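Local atomic coordinates of ATP phosphoribosyltransferase regulatory subunit (Lactococcus lactis, PDB entry 1Z7M), a protein that is required for the first step of histidine biosynthesis and may allow feedback regulation of ATP phosphoribosyltransferase activity by histidine. Residues 55-60 against 119-124; 104-109 against 146-151; 177-182 against 272-277; 201-206 against 230-235. All blocks are in the same frame, centred on the assembly; numbering follows the deposited sequence.

How the contacts relate
Contacts 1 and 2 belong to one end of the mixed sheet, their centres about 11 Å apart; contact 3 joins strands at its far end, about 27 Å from contact 1 between centres. Contacts 1 and 2 interleave along the chain and share the hairpin of strands 118-127 and 139-148, joined by the R119-E150 salt bridge and the Y120-E146 backbone bond. Contact 4 lies within the helical excursion that contact 3 closes, the two centres about 12 Å apart and linked by N235 and I274. The two regions thus face different partners: contacts 1 and 2 reach a second copy of this subunit, whereas contacts 3 and 4 reach a chain of another protein.

Contact 1: residues 55-60 against 119-124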
loop_
_atom_site.group_PDB
_atom_site.type_symbol
_atom_site.label_atom_id
_atom_site.label_comp_id
_atom_site.label_asym_id
_atom_site.label_seq_id
_atom_site.Cartn_x
_atom_site.Cartn_y
_atom_site.Cartn_z
ATOM N N TYR B 55 7.267 21.798 30.962
ATOM C CA TYR B 55 6.607 21.119 29.844
ATOM C C TYR B 55 7.303 19.808 29.487
ATOM O O TYR B 55 8.486 19.794 29.146
ATOM C CB TYR B 55 6.585 22.009 28.608
ATOM C CG TYR B 55 5.485 23.029 28.623
ATOM C CD1 TYR B 55 5.572 24.160 29.431
ATOM C CD2 TYR B 55 4.330 22.851 27.852
ATOM C CE1 TYR B 55 4.537 25.096 29.476
ATOM C CE2 TYR B 55 3.287 23.780 27.893
ATOM C CZ TYR B 55 3.404 24.903 28.711
ATOM O OH TYR B 55 2.398 25.839 28.770
ATOM N N GLN B 56 6.563 18.709 29.544
ATOM C CA GLN B 56 7.131 17.408 29.222
ATOM C C GLN B 56 7.042 17.120 27.724
ATOM O O GLN B 56 5.964 17.199 27.129
ATOM C CB GLN B 56 6.409 16.305 30.000
ATOM C CG GLN B 56 6.318 16.551 31.494
ATOM C CD GLN B 56 7.626 17.073 32.092
ATOM O OE1 GLN B 56 8.672 16.411 32.011
ATOM N NE2 GLN B 56 7.571 18.269 32.703
ATOM N N GLU B 57 8.177 16.797 27.110
ATOM C CA GLU B 57 8.197 16.498 25.686
ATOM C C GLU B 57 7.644 15.103 25.457
ATOM O O GLU B 57 7.853 14.198 26.267
ATOM C CB GLU B 57 9.623 16.571 25.128
ATOM C CG GLU B 57 9.723 16.207 23.645
ATOM C CD GLU B 57 11.133 16.312 23.079
ATOM O OE1 GLU B 57 11.311 15.985 21.884
ATOM O OE2 GLU B 57 12.056 16.719 23.821
ATOM N N VAL B 58 6.919 14.944 24.357
ATOM C CA VAL B 58 6.356 13.657 23.973
ATOM C C VAL B 58 6.693 13.393 22.509
ATOM O O VAL B 58 6.824 14.324 21.715
ATOM C CB VAL B 58 4.832 13.627 24.145
ATOM C CG1 VAL B 58 4.276 15.018 24.038
ATOM C CG2 VAL B 58 4.209 12.740 23.073
ATOM N N MET B 59 6.860 12.128 22.152
ATOM C CA MET B 59 7.169 11.798 20.775
ATOM C C MET B 59 6.012 10.959 20.266
ATOM O O MET B 59 5.890 9.779 20.609
ATOM C CB MET B 59 8.489 11.037 20.713
ATOM C CG MET B 59 9.661 11.931 21.046
ATOM S SD MET B 59 11.200 11.067 21.231
ATOM C CE MET B 59 11.474 10.492 19.600
ATOM N N PRO B 60 5.122 11.569 19.464
ATOM C CA PRO B 60 3.971 10.848 18.933
ATOM C C PRO B 60 4.459 9.800 17.964
ATOM O O PRO B 60 5.540 9.935 17.390
ATOM C CB PRO B 60 3.171 11.936 18.225
ATOM C CG PRO B 60 3.684 13.209 18.802
ATOM C CD PRO B 60 5.140 12.941 18.947
ATOM N N ARG B 119 1.239 19.672 30.559
ATOM C CA ARG B 119 1.982 20.514 29.628
ATOM C C ARG B 119 2.840 19.611 28.748
ATOM O O ARG B 119 3.711 18.896 29.232
ATOM C CB ARG B 119 2.876 21.529 30.359
ATOM C CG ARG B 119 2.147 22.700 31.001
ATOM C CD ARG B 119 1.776 22.381 32.441
ATOM N NE ARG B 119 0.823 23.331 33.023
ATOM C CZ ARG B 119 1.061 24.625 33.211
ATOM N NH1 ARG B 119 2.234 25.151 32.861
ATOM N NH2 ARG B 119 0.120 25.388 33.755
ATOM N N TYR B 120 2.580 19.657 27.449
ATOM C CA TYR B 120 3.291 18.841 26.474
ATOM C C TYR B 120 4.102 19.651 25.464
ATOM O O TYR B 120 3.766 20.792 25.141
ATOM C CB TYR B 120 2.276 17.997 25.708
ATOM C CG TYR B 120 1.584 16.951 26.530
ATOM C CD1 TYR B 120 0.335 16.453 26.156
ATOM C CD2 TYR B 120 2.196 16.411 27.652
ATOM C CE1 TYR B 120 -0.289 15.433 26.889
ATOM C CE2 TYR B 120 1.586 15.394 28.386
ATOM C CZ TYR B 120 0.348 14.909 28.005
ATOM O OH TYR B 120 -0.237 13.913 28.753
ATOM N N SER B 121 5.174 19.058 24.963
ATOM C CA SER B 121 5.966 19.722 23.948
ATOM C C SER B 121 6.368 18.678 22.910
ATOM O O SER B 121 6.366 17.481 23.193
ATOM C CB SER B 121 7.201 20.397 24.556
ATOM O OG SER B 121 8.014 19.485 25.259
ATOM N N TYR B 122 6.682 19.128 21.700
ATOM C CA TYR B 122 7.089 18.227 20.635
ATOM C C TYR B 122 8.091 18.874 19.684
ATOM O O TYR B 122 7.980 20.057 19.350
ATOM C CB TYR B 122 5.862 17.756 19.861
ATOM C CG TYR B 122 5.013 18.870 19.284
ATOM C CD1 TYR B 122 5.329 19.466 18.064
ATOM C CD2 TYR B 122 3.873 19.312 19.952
ATOM C CE1 TYR B 122 4.526 20.470 17.521
ATOM C CE2 TYR B 122 3.071 20.312 19.418
ATOM C CZ TYR B 122 3.399 20.885 18.205
ATOM O OH TYR B 122 2.590 21.870 17.689
ATOM N N PHE B 123 9.071 18.074 19.267
ATOM C CA PHE B 123 10.114 18.504 18.345
ATOM C C PHE B 123 10.233 17.438 17.278
ATOM O O PHE B 123 10.845 16.396 17.495
ATOM C CB PHE B 123 11.461 18.635 19.062
ATOM C CG PHE B 123 11.437 19.554 20.247
ATOM C CD1 PHE B 123 10.745 19.202 21.410
ATOM C CD2 PHE B 123 12.104 20.773 20.203
ATOM C CE1 PHE B 123 10.718 20.049 22.502
ATOM C CE2 PHE B 123 12.083 21.624 21.294
ATOM C CZ PHE B 123 11.388 21.261 22.447
ATOM N N GLY B 124 9.648 17.694 16.119
ATOM C CA GLY B 124 9.708 16.706 15.064
ATOM C C GLY B 124 9.033 17.204 13.815
ATOM O O GLY B 124 8.708 18.388 13.711
#
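The ring of Y55 meets the aliphatic stem of R119, with CB of that arginine over one ring face, offset toward the rim, in a CH-pi contact whose exact closeness is doubtful, while the polar ends of both side chains converge on E158. R119 CG continues the cover, 3.4 Å from Y55 CZ, and a bend at chi2 (91°) then leads the guanidinium past the ring, its plane 51° from that of the tyrosine. Y120 O approaches the ring edge at 3.5 Å from Y55 CD2. With an alanine here instead of Y55, the R119 methylenes would lose the ring they lean on and E158 a hydrogen-bonding hydroxyl, which would probably leave the arginine stem freer to turn.

Beyond this pair the backbones run as parallel strands. Q56 N binds R119 O at 2.9 Å, S121 N returns to Q56 O at 3.0 Å, and V58 N meets S121 O at 2.8 Å. On the face of E57 and S121, E57 CG is anti to the backbone N (chi1 177°) and the chain runs on extended, which carries the carboxylate across F123, OE1 of E57 lying 3.3 Å from CD1 of that ring. The buried carboxylate is answered by R47 and by R40 of the second subunit. V58 CG1 packs on Y120 CB at 4.0 Å.

Strand 56-57, following helix 33-52 as in motif 1 of class II synthetases, borders the sheet within this chain; strand 118-127 pairs on its other flank with 139-148, and helices 33-52, 102-111 and 152-169 supply further side chains around the contact.

Contact 2: residues 104-109 against 146-151; sequences PLVRLY and ELFGES
F148 sets its ring against V106 and Y109, and the tight part of the contact is built round it. CB of F148 sits directly over the centre of the Y109 ring, 3.5 Å from the centroid, in a CH-pi contact. From there the two side chains run antiparallel past one another, their ring planes 32° apart, which brings F148 CD1 within 3.5 Å of Y109 CB. The phenylalanine tip passes across the helix: CE1 reaches L105 O at 3.4 Å, and CZ turns to CG2 of V106. L311 of helix 308-312 touches V106, Y109 and F148 as well.

This is a helix laid on a sheet: the 104-109 part of helix 102-111 runs at 26° to strand residues 146-148, the axes of these segments 9.8 Å apart, and that strand is the second arm of the hairpin that probably corresponds to motif 2 of class II synthetases. Two residues earlier in the strand, L105 CD1 packs on E146 CG at 3.6 Å, and the glutamate, bent at chi2 (-67°), ends at the hydroxyl of Y307.

Past F148 the packing thins. Y109 OH, weakly bonded to T116 O, lies 3.5 Å from G149 CA. Replacing Y109 by an alanine takes away the ring under F148 CB and is likely to open a gap in which the phenylalanine could shift. From G149 the chain leaves the helix, and by S151 it is exposed to solvent, just ahead of helix 152-169.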
loop_
_atom_site.group_PDB
_atom_site.type_symbol
_atom_site.label_atom_id
_atom_site.label_comp_id
_atom_site.label_asym_id
_atom_site.label_seq_id
_atom_site.Cartn_x
_atom_site.Cartn_y
_atom_site.Cartn_z
ATOM N N PRO B 104 -2.447 13.722 18.285
ATOM C CA PRO B 104 -1.886 12.654 19.118
ATOM C C PRO B 104 -1.580 13.083 20.557
ATOM O O PRO B 104 -1.608 12.263 21.468
ATOM C CB PRO B 104 -0.645 12.220 18.337
ATOM C CG PRO B 104 -0.236 13.466 17.644
ATOM C CD PRO B 104 -1.545 14.049 17.169
ATOM N N LEU B 105 -1.299 14.363 20.763
ATOM C CA LEU B 105 -1.025 14.844 22.100
ATOM C C LEU B 105 -2.348 14.998 22.849
ATOM O O LEU B 105 -2.414 14.843 24.074
ATOM C CB LEU B 105 -0.295 16.188 22.060
ATOM C CG LEU B 105 1.045 16.285 21.332
ATOM C CD1 LEU B 105 1.818 17.473 21.851
ATOM C CD2 LEU B 105 1.854 15.041 21.555
ATOM N N VAL B 106 -3.408 15.315 22.117
ATOM C CA VAL B 106 -4.702 15.471 22.745
ATOM C C VAL B 106 -5.212 14.102 23.152
ATOM O O VAL B 106 -5.893 13.968 24.162
ATOM C CB VAL B 106 -5.705 16.138 21.808
ATOM C CG1 VAL B 106 -7.094 16.026 22.378
ATOM C CG2 VAL B 106 -5.349 17.587 21.638
ATOM N N ARG B 107 -4.881 13.082 22.369
ATOM C CA ARG B 107 -5.301 11.720 22.689
ATOM C C ARG B 107 -4.571 11.258 23.953
ATOM O O ARG B 107 -5.171 10.668 24.852
ATOM C CB ARG B 107 -4.974 10.777 21.530
ATOM C CG ARG B 107 -5.336 9.318 21.783
ATOM C CD ARG B 107 -4.948 8.453 20.596
ATOM N NE ARG B 107 -3.522 8.560 20.300
ATOM C CZ ARG B 107 -2.989 8.349 19.102
ATOM N NH1 ARG B 107 -3.769 8.018 18.083
ATOM N NH2 ARG B 107 -1.679 8.472 18.920
ATOM N N LEU B 108 -3.272 11.533 24.011
ATOM C CA LEU B 108 -2.464 11.155 25.163
ATOM C C LEU B 108 -3.116 11.696 26.438
ATOM O O LEU B 108 -3.186 11.014 27.465
ATOM C CB LEU B 108 -1.045 11.723 25.023
ATOM C CG LEU B 108 -0.124 11.543 26.232
ATOM C CD1 LEU B 108 0.004 10.077 26.536
ATOM C CD2 LEU B 108 1.234 12.143 25.971
ATOM N N TYR B 109 -3.604 12.925 26.359
ATOM C CA TYR B 109 -4.230 13.552 27.499
ATOM C C TYR B 109 -5.494 12.821 27.944
ATOM O O TYR B 109 -5.878 12.879 29.113
ATOM C CB TYR B 109 -4.546 15.001 27.171
ATOM C CG TYR B 109 -5.190 15.700 28.322
ATOM C CD1 TYR B 109 -4.509 15.872 29.521
ATOM C CD2 TYR B 109 -6.506 16.139 28.238
ATOM C CE1 TYR B 109 -5.127 16.468 30.622
ATOM C CE2 TYR B 109 -7.142 16.737 29.327
ATOM C CZ TYR B 109 -6.446 16.899 30.516
ATOM O OH TYR B 109 -7.072 17.497 31.584
ATOM N N GLU B 146 1.367 22.157 24.053
ATOM C CA GLU B 146 -0.074 22.035 24.250
ATOM C C GLU B 146 -0.372 22.159 25.737
ATOM O O GLU B 146 0.323 21.577 26.566
ATOM C CB GLU B 146 -0.577 20.675 23.771
ATOM C CG GLU B 146 -0.274 20.357 22.330
ATOM C CD GLU B 146 -1.026 21.251 21.357
ATOM O OE1 GLU B 146 -2.245 21.428 21.563
ATOM O OE2 GLU B 146 -0.411 21.765 20.385
ATOM N N LEU B 147 -1.403 22.914 26.082
ATOM C CA LEU B 147 -1.765 23.073 27.472
ATOM C C LEU B 147 -3.141 22.447 27.672
ATOM O O LEU B 147 -4.103 22.846 27.022
ATOM C CB LEU B 147 -1.791 24.555 27.824
ATOM C CG LEU B 147 -1.086 24.904 29.131
ATOM C CD1 LEU B 147 -1.246 26.376 29.409
ATOM C CD2 LEU B 147 -1.658 24.071 30.268
ATOM N N PHE B 148 -3.235 21.457 28.553
ATOM C CA PHE B 148 -4.516 20.781 28.804
ATOM C C PHE B 148 -4.890 20.760 30.279
ATOM O O PHE B 148 -4.038 20.511 31.129
ATOM C CB PHE B 148 -4.465 19.323 28.339
ATOM C CG PHE B 148 -4.186 19.152 26.882
ATOM C CD1 PHE B 148 -3.251 18.218 26.458
ATOM C CD2 PHE B 148 -4.882 19.885 25.929
ATOM C CE1 PHE B 148 -3.008 18.011 25.109
ATOM C CE2 PHE B 148 -4.646 19.685 24.574
ATOM C CZ PHE B 148 -3.708 18.745 24.164
ATOM N N GLY B 149 -6.162 21.000 30.577
ATOM C CA GLY B 149 -6.619 20.955 31.957
ATOM C C GLY B 149 -6.616 22.243 32.753
ATOM O O GLY B 149 -7.622 22.587 33.377
ATOM N N GLU B 150 -5.489 22.947 32.748
ATOM C CA GLU B 150 -5.352 24.197 33.479
ATOM C C GLU B 150 -6.573 25.082 33.253
ATOM O O GLU B 150 -7.307 24.905 32.280
ATOM C CB GLU B 150 -4.089 24.926 33.019
ATOM C CG GLU B 150 -3.665 26.099 33.896
ATOM C CD GLU B 150 -3.148 25.650 35.256
ATOM O OE1 GLU B 150 -2.134 24.906 35.292
ATOM O OE2 GLU B 150 -3.757 26.044 36.285
ATOM N N SER B 151 -6.784 26.032 34.161
ATOM C CA SER B 151 -7.913 26.959 34.083
ATOM C C SER B 151 -7.839 27.863 32.853
ATOM O O SER B 151 -6.761 28.140 32.337
ATOM C CB SER B 151 -7.969 27.820 35.353
ATOM O OG SER B 151 -6.732 28.473 35.576
#

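Contact 3: residues 177-182 against 272-277; sequences FEIGSA and IIIDLG
F177 and I272 run alongside one another in one direction, I272 CD1 resting 3.7 Å from CD2 of the phenylalanine ring. F177 owes this to a first torsion that places CG opposite the backbone N (chi1 -170°). I179 comes at the same isoleucine differently: it stands nearly perpendicular to I272, with its CD1 3.5 Å from I272 CG2, and leans across I274 at an angle, CG1 to CG1. These branched chains form the apolar face of the strand pair, onto which helices 152-169 and 250-267 bring L160, L164 and L259.

The two strands run parallel. I179 N donates to I273 O at 2.8 Å and D275 N to I179 O at 3.0 Å, both nearly straight, whereas the bond from I273 N to F177 O is weak. Strand 272-274 is the outermost of the sheet within this chain, and six helices intervene before the chain comes back beside strand 175-181, an excursion placed like the insertion domain of histidyl-tRNA synthetases.

On the opposite face E178 passes I273 at a slant, CG to CG2, and then runs alongside D275. Their carboxylates are turned 70° against each other, with E178 OE2 3.8 Å from D275 OD2. D275 uses its other oxygen in an Asx turn, OD1 accepting from G277 N at 2.7 Å, which helps fix the carboxylate's rotation.

Two acids so near would probably repel each other; a basic side chain from a chain of another protein, which forms a salt bridge with E178 and packs on D275, is likely to offset that charge.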
loop_
_atom_site.group_PDB
_atom_site.type_symbol
_atom_site.label_atom_id
_atom_site.label_comp_id
_atom_site.label_asym_id
_atom_site.label_seq_id
_atom_site.Cartn_x
_atom_site.Cartn_y
_atom_site.Cartn_z
ATOM N N PHE B 177 3.424 40.034 16.010
ATOM C CA PHE B 177 2.583 39.039 16.641
ATOM C C PHE B 177 1.136 39.549 16.548
ATOM O O PHE B 177 0.876 40.718 16.840
ATOM C CB PHE B 177 3.018 38.891 18.087
ATOM C CG PHE B 177 2.394 37.752 18.776
ATOM C CD1 PHE B 177 2.993 36.505 18.752
ATOM C CD2 PHE B 177 1.201 37.918 19.462
ATOM C CE1 PHE B 177 2.413 35.427 19.409
ATOM C CE2 PHE B 177 0.605 36.853 20.125
ATOM C CZ PHE B 177 1.213 35.602 20.101
ATOM N N GLU B 178 0.208 38.688 16.131
ATOM C CA GLU B 178 -1.207 39.065 15.972
ATOM C C GLU B 178 -2.174 38.187 16.745
ATOM O O GLU B 178 -2.114 36.965 16.647
ATOM C CB GLU B 178 -1.629 38.999 14.503
ATOM C CG GLU B 178 -0.977 40.012 13.582
ATOM C CD GLU B 178 -1.282 39.736 12.110
ATOM O OE1 GLU B 178 -0.831 40.521 11.247
ATOM O OE2 GLU B 178 -1.966 38.728 11.812
ATOM N N ILE B 179 -3.080 38.803 17.495
ATOM C CA ILE B 179 -4.066 38.035 18.236
ATOM C C ILE B 179 -5.470 38.323 17.733
ATOM O O ILE B 179 -5.743 39.384 17.171
ATOM C CB ILE B 179 -4.011 38.334 19.726
ATOM C CG1 ILE B 179 -4.204 39.828 19.969
ATOM C CG2 ILE B 179 -2.698 37.869 20.282
ATOM C CD1 ILE B 179 -4.229 40.191 21.437
ATOM N N GLY B 180 -6.361 37.366 17.938
ATOM C CA GLY B 180 -7.723 37.537 17.480
ATOM C C GLY B 180 -8.718 36.727 18.285
ATOM O O GLY B 180 -8.354 36.082 19.273
ATOM N N SER B 181 -9.976 36.760 17.853
ATOM C CA SER B 181 -11.039 36.040 18.536
ATOM C C SER B 181 -12.028 35.340 17.603
ATOM O O SER B 181 -12.670 35.979 16.773
ATOM C CB SER B 181 -11.796 37.006 19.431
ATOM O OG SER B 181 -12.880 36.353 20.060
ATOM N N ALA B 182 -12.142 34.021 17.749
ATOM C CA ALA B 182 -13.054 33.244 16.932
ATOM C C ALA B 182 -14.457 33.693 17.287
ATOM O O ALA B 182 -15.342 33.758 16.440
ATOM C CB ALA B 182 -12.892 31.764 17.228
ATOM N N ILE B 272 1.847 43.884 20.921
ATOM C CA ILE B 272 0.895 42.962 20.322
ATOM C C ILE B 272 0.019 43.692 19.311
ATOM O O ILE B 272 -0.210 44.897 19.416
ATOM C CB ILE B 272 -0.013 42.323 21.397
ATOM C CG1 ILE B 272 0.846 41.632 22.450
ATOM C CG2 ILE B 272 -0.968 41.340 20.759
ATOM C CD1 ILE B 272 1.855 40.690 21.869
ATOM N N ILE B 273 -0.470 42.954 18.328
ATOM C CA ILE B 273 -1.323 43.535 17.317
ATOM C C ILE B 273 -2.664 42.814 17.297
ATOM O O ILE B 273 -2.730 41.588 17.301
ATOM C CB ILE B 273 -0.638 43.463 15.969
ATOM C CG1 ILE B 273 0.576 44.380 15.998
ATOM C CG2 ILE B 273 -1.573 43.869 14.885
ATOM C CD1 ILE B 273 1.510 44.188 14.834
ATOM N N ILE B 274 -3.740 43.585 17.309
ATOM C CA ILE B 274 -5.061 42.994 17.306
ATOM C C ILE B 274 -5.635 42.979 15.897
ATOM O O ILE B 274 -5.718 44.018 15.235
ATOM C CB ILE B 274 -6.006 43.757 18.273
ATOM C CG1 ILE B 274 -5.434 43.708 19.696
ATOM C CG2 ILE B 274 -7.406 43.144 18.225
ATOM C CD1 ILE B 274 -6.259 44.410 20.768
ATOM N N ASP B 275 -5.996 41.785 15.431
ATOM C CA ASP B 275 -6.574 41.637 14.104
ATOM C C ASP B 275 -7.998 41.127 14.235
ATOM O O ASP B 275 -8.232 39.954 14.521
ATOM C CB ASP B 275 -5.774 40.655 13.251
ATOM C CG ASP B 275 -6.092 40.788 11.771
ATOM O OD1 ASP B 275 -7.263 41.089 11.435
ATOM O OD2 ASP B 275 -5.174 40.592 10.940
ATOM N N LEU B 276 -8.959 42.016 14.037
ATOM C CA LEU B 276 -10.353 41.626 14.138
ATOM C C LEU B 276 -10.816 41.031 12.814
ATOM O O LEU B 276 -11.970 40.647 12.665
ATOM C CB LEU B 276 -11.206 42.843 14.501
ATOM C CG LEU B 276 -10.952 43.442 15.885
ATOM C CD1 LEU B 276 -11.748 44.725 16.057
ATOM C CD2 LEU B 276 -11.333 42.425 16.935
ATOM N N GLY B 277 -9.904 40.961 11.851
ATOM C CA GLY B 277 -10.252 40.406 10.559
ATOM C C GLY B 277 -9.640 39.038 10.364
ATOM O O GLY B 277 -9.627 38.506 9.260
#

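Contact 4: residues 201-206 against 230-235; sequences ELLLKK and EIFITN
L202 O, near the C-terminal end of helix 196-204, accepts D207 N and has the F232 ring as a neighbour. The D207 bond belongs to a Schellman motif, completed by a weak one from K206 N to L203 O, in which K206 is the residue of positive phi (45°) that ends the helix. F232, which follows I231, inserts its ring against this helix end, and the contact ties together two members of the helical excursion between strands 175-181 and 272-274.

Three residues of the helix end touch the ring. L203 stands roughly perpendicular to the phenylalanine side chain, its CG 3.7 Å from F232 CE1. L202 CB lies near F232 CZ at 4.1 Å, and K206 CA stands 3.8 Å from F232 CD2. Helix 208-217 adds L208 and L211 to the ring's surroundings.

The side chain of K206 runs out extended through chi3 and then bends at chi4 (-49°), which brings NZ within 3.5 Å of F232 O, a weak hydrogen bond. Its CD lies equally close to that carbonyl oxygen, so the lysine skirts F232 with its methylenes as well as its ammonium group. K206 also makes a cation-pi contact with an aromatic side chain from a chain of another protein, so the helix end bears on an interface of the assembly.

Near F185 and L188 of helix 182-191, CD2 of L203 meets CD1 of I231 at 4.2 Å.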
loop_
_atom_site.group_PDB
_atom_site.type_symbol
_atom_site.label_atom_id
_atom_site.label_comp_id
_atom_site.label_asym_id
_atom_site.label_seq_id
_atom_site.Cartn_x
_atom_site.Cartn_y
_atom_site.Cartn_z
ATOM N N GLU B 201 -14.535 33.867 3.003
ATOM C CA GLU B 201 -13.709 33.992 1.826
ATOM C C GLU B 201 -13.297 35.455 1.625
ATOM O O GLU B 201 -12.175 35.739 1.190
ATOM C CB GLU B 201 -14.457 33.464 0.604
ATOM C CG GLU B 201 -13.624 33.510 -0.679
ATOM C CD GLU B 201 -12.368 32.625 -0.615
ATOM O OE1 GLU B 201 -11.480 32.779 -1.494
ATOM O OE2 GLU B 201 -12.279 31.775 0.309
ATOM N N LEU B 202 -14.196 36.380 1.954
ATOM C CA LEU B 202 -13.916 37.798 1.799
ATOM C C LEU B 202 -12.794 38.256 2.714
ATOM O O LEU B 202 -11.935 39.039 2.309
ATOM C CB LEU B 202 -15.180 38.621 2.063
ATOM C CG LEU B 202 -16.224 38.643 0.937
ATOM C CD1 LEU B 202 -17.412 39.474 1.355
ATOM C CD2 LEU B 202 -15.616 39.224 -0.317
ATOM N N LEU B 203 -12.797 37.764 3.945
ATOM C CA LEU B 203 -11.773 38.121 4.922
ATOM C C LEU B 203 -10.429 37.468 4.637
ATOM O O LEU B 203 -9.368 38.050 4.899
ATOM C CB LEU B 203 -12.236 37.721 6.312
ATOM C CG LEU B 203 -13.236 38.640 7.011
ATOM C CD1 LEU B 203 -13.837 37.903 8.178
ATOM C CD2 LEU B 203 -12.545 39.905 7.494
ATOM N N LEU B 204 -10.486 36.249 4.115
ATOM C CA LEU B 204 -9.302 35.484 3.782
ATOM C C LEU B 204 -8.472 36.118 2.713
ATOM O O LEU B 204 -7.244 36.110 2.777
ATOM C CB LEU B 204 -9.693 34.121 3.282
ATOM C CG LEU B 204 -9.958 33.117 4.378
ATOM C CD1 LEU B 204 -10.543 31.862 3.767
ATOM C CD2 LEU B 204 -8.665 32.834 5.094
ATOM N N LYS B 205 -9.160 36.629 1.708
ATOM C CA LYS B 205 -8.508 37.248 0.584
ATOM C C LYS B 205 -8.518 38.752 0.739
ATOM O O LYS B 205 -8.014 39.461 -0.124
ATOM C CB LYS B 205 -9.247 36.845 -0.679
ATOM C CG LYS B 205 -9.571 35.359 -0.752
ATOM C CD LYS B 205 -8.339 34.510 -1.032
ATOM C CE LYS B 205 -7.611 34.995 -2.271
ATOM N NZ LYS B 205 -8.513 35.149 -3.463
ATOM N N LYS B 206 -9.058 39.234 1.855
ATOM C CA LYS B 206 -9.143 40.660 2.060
ATOM C C LYS B 206 -9.642 41.239 0.768
ATOM O O LYS B 206 -9.114 42.200 0.194
ATOM C CB LYS B 206 -7.809 41.258 2.482
ATOM C CG LYS B 206 -7.380 40.814 3.870
ATOM C CD LYS B 206 -6.294 41.709 4.431
ATOM C CE LYS B 206 -5.876 41.258 5.815
ATOM N NZ LYS B 206 -7.049 41.045 6.699
ATOM N N GLU B 230 -13.380 48.436 7.870
ATOM C CA GLU B 230 -12.191 48.743 8.657
ATOM C C GLU B 230 -11.359 47.554 9.143
ATOM O O GLU B 230 -10.144 47.537 8.944
ATOM C CB GLU B 230 -12.612 49.594 9.863
ATOM C CG GLU B 230 -11.568 50.584 10.375
ATOM C CD GLU B 230 -11.308 51.726 9.407
ATOM O OE1 GLU B 230 -10.622 52.695 9.808
ATOM O OE2 GLU B 230 -11.784 51.649 8.248
ATOM N N ILE B 231 -11.993 46.572 9.784
ATOM C CA ILE B 231 -11.269 45.415 10.296
ATOM C C ILE B 231 -10.493 44.681 9.216
ATOM O O ILE B 231 -9.714 43.776 9.509
ATOM C CB ILE B 231 -12.196 44.405 10.946
ATOM C CG1 ILE B 231 -13.172 43.867 9.899
ATOM C CG2 ILE B 231 -12.908 45.034 12.113
ATOM C CD1 ILE B 231 -13.956 42.658 10.353
ATOM N N PHE B 232 -10.709 45.057 7.963
ATOM C CA PHE B 232 -9.995 44.437 6.859
ATOM C C PHE B 232 -8.624 45.050 6.665
ATOM O O PHE B 232 -7.754 44.405 6.108
ATOM C CB PHE B 232 -10.749 44.629 5.549
ATOM C CG PHE B 232 -11.676 43.511 5.188
ATOM C CD1 PHE B 232 -12.659 43.082 6.072
ATOM C CD2 PHE B 232 -11.614 42.939 3.926
ATOM C CE1 PHE B 232 -13.564 42.106 5.695
ATOM C CE2 PHE B 232 -12.513 41.965 3.547
ATOM C CZ PHE B 232 -13.489 41.548 4.428
ATOM N N ILE B 233 -8.424 46.294 7.102
ATOM C CA ILE B 233 -7.136 46.941 6.870
ATOM C C ILE B 233 -6.478 47.739 7.983
ATOM O O ILE B 233 -5.579 48.531 7.694
ATOM C CB ILE B 233 -7.201 47.886 5.646
ATOM C CG1 ILE B 233 -8.120 49.065 5.953
ATOM C CG2 ILE B 233 -7.692 47.133 4.416
ATOM C CD1 ILE B 233 -8.205 50.076 4.827
ATOM N N THR B 234 -6.903 47.562 9.233
ATOM C CA THR B 234 -6.276 48.308 10.325
ATOM C C THR B 234 -6.265 47.634 11.675
ATOM O O THR B 234 -7.189 46.910 12.025
ATOM C CB THR B 234 -6.930 49.672 10.560
ATOM O OG1 THR B 234 -6.183 50.375 11.565
ATOM C CG2 THR B 234 -8.358 49.507 11.052
ATOM N N ASN B 235 -5.213 47.895 12.444
ATOM C CA ASN B 235 -5.112 47.335 13.786
ATOM C C ASN B 235 -4.855 48.455 14.800
ATOM O O ASN B 235 -4.349 48.192 15.894
ATOM C CB ASN B 235 -3.972 46.319 13.902
ATOM C CG ASN B 235 -3.719 45.571 12.623
ATOM O OD1 ASN B 235 -3.282 46.152 11.637
ATOM N ND2 ASN B 235 -3.980 44.270 12.630
#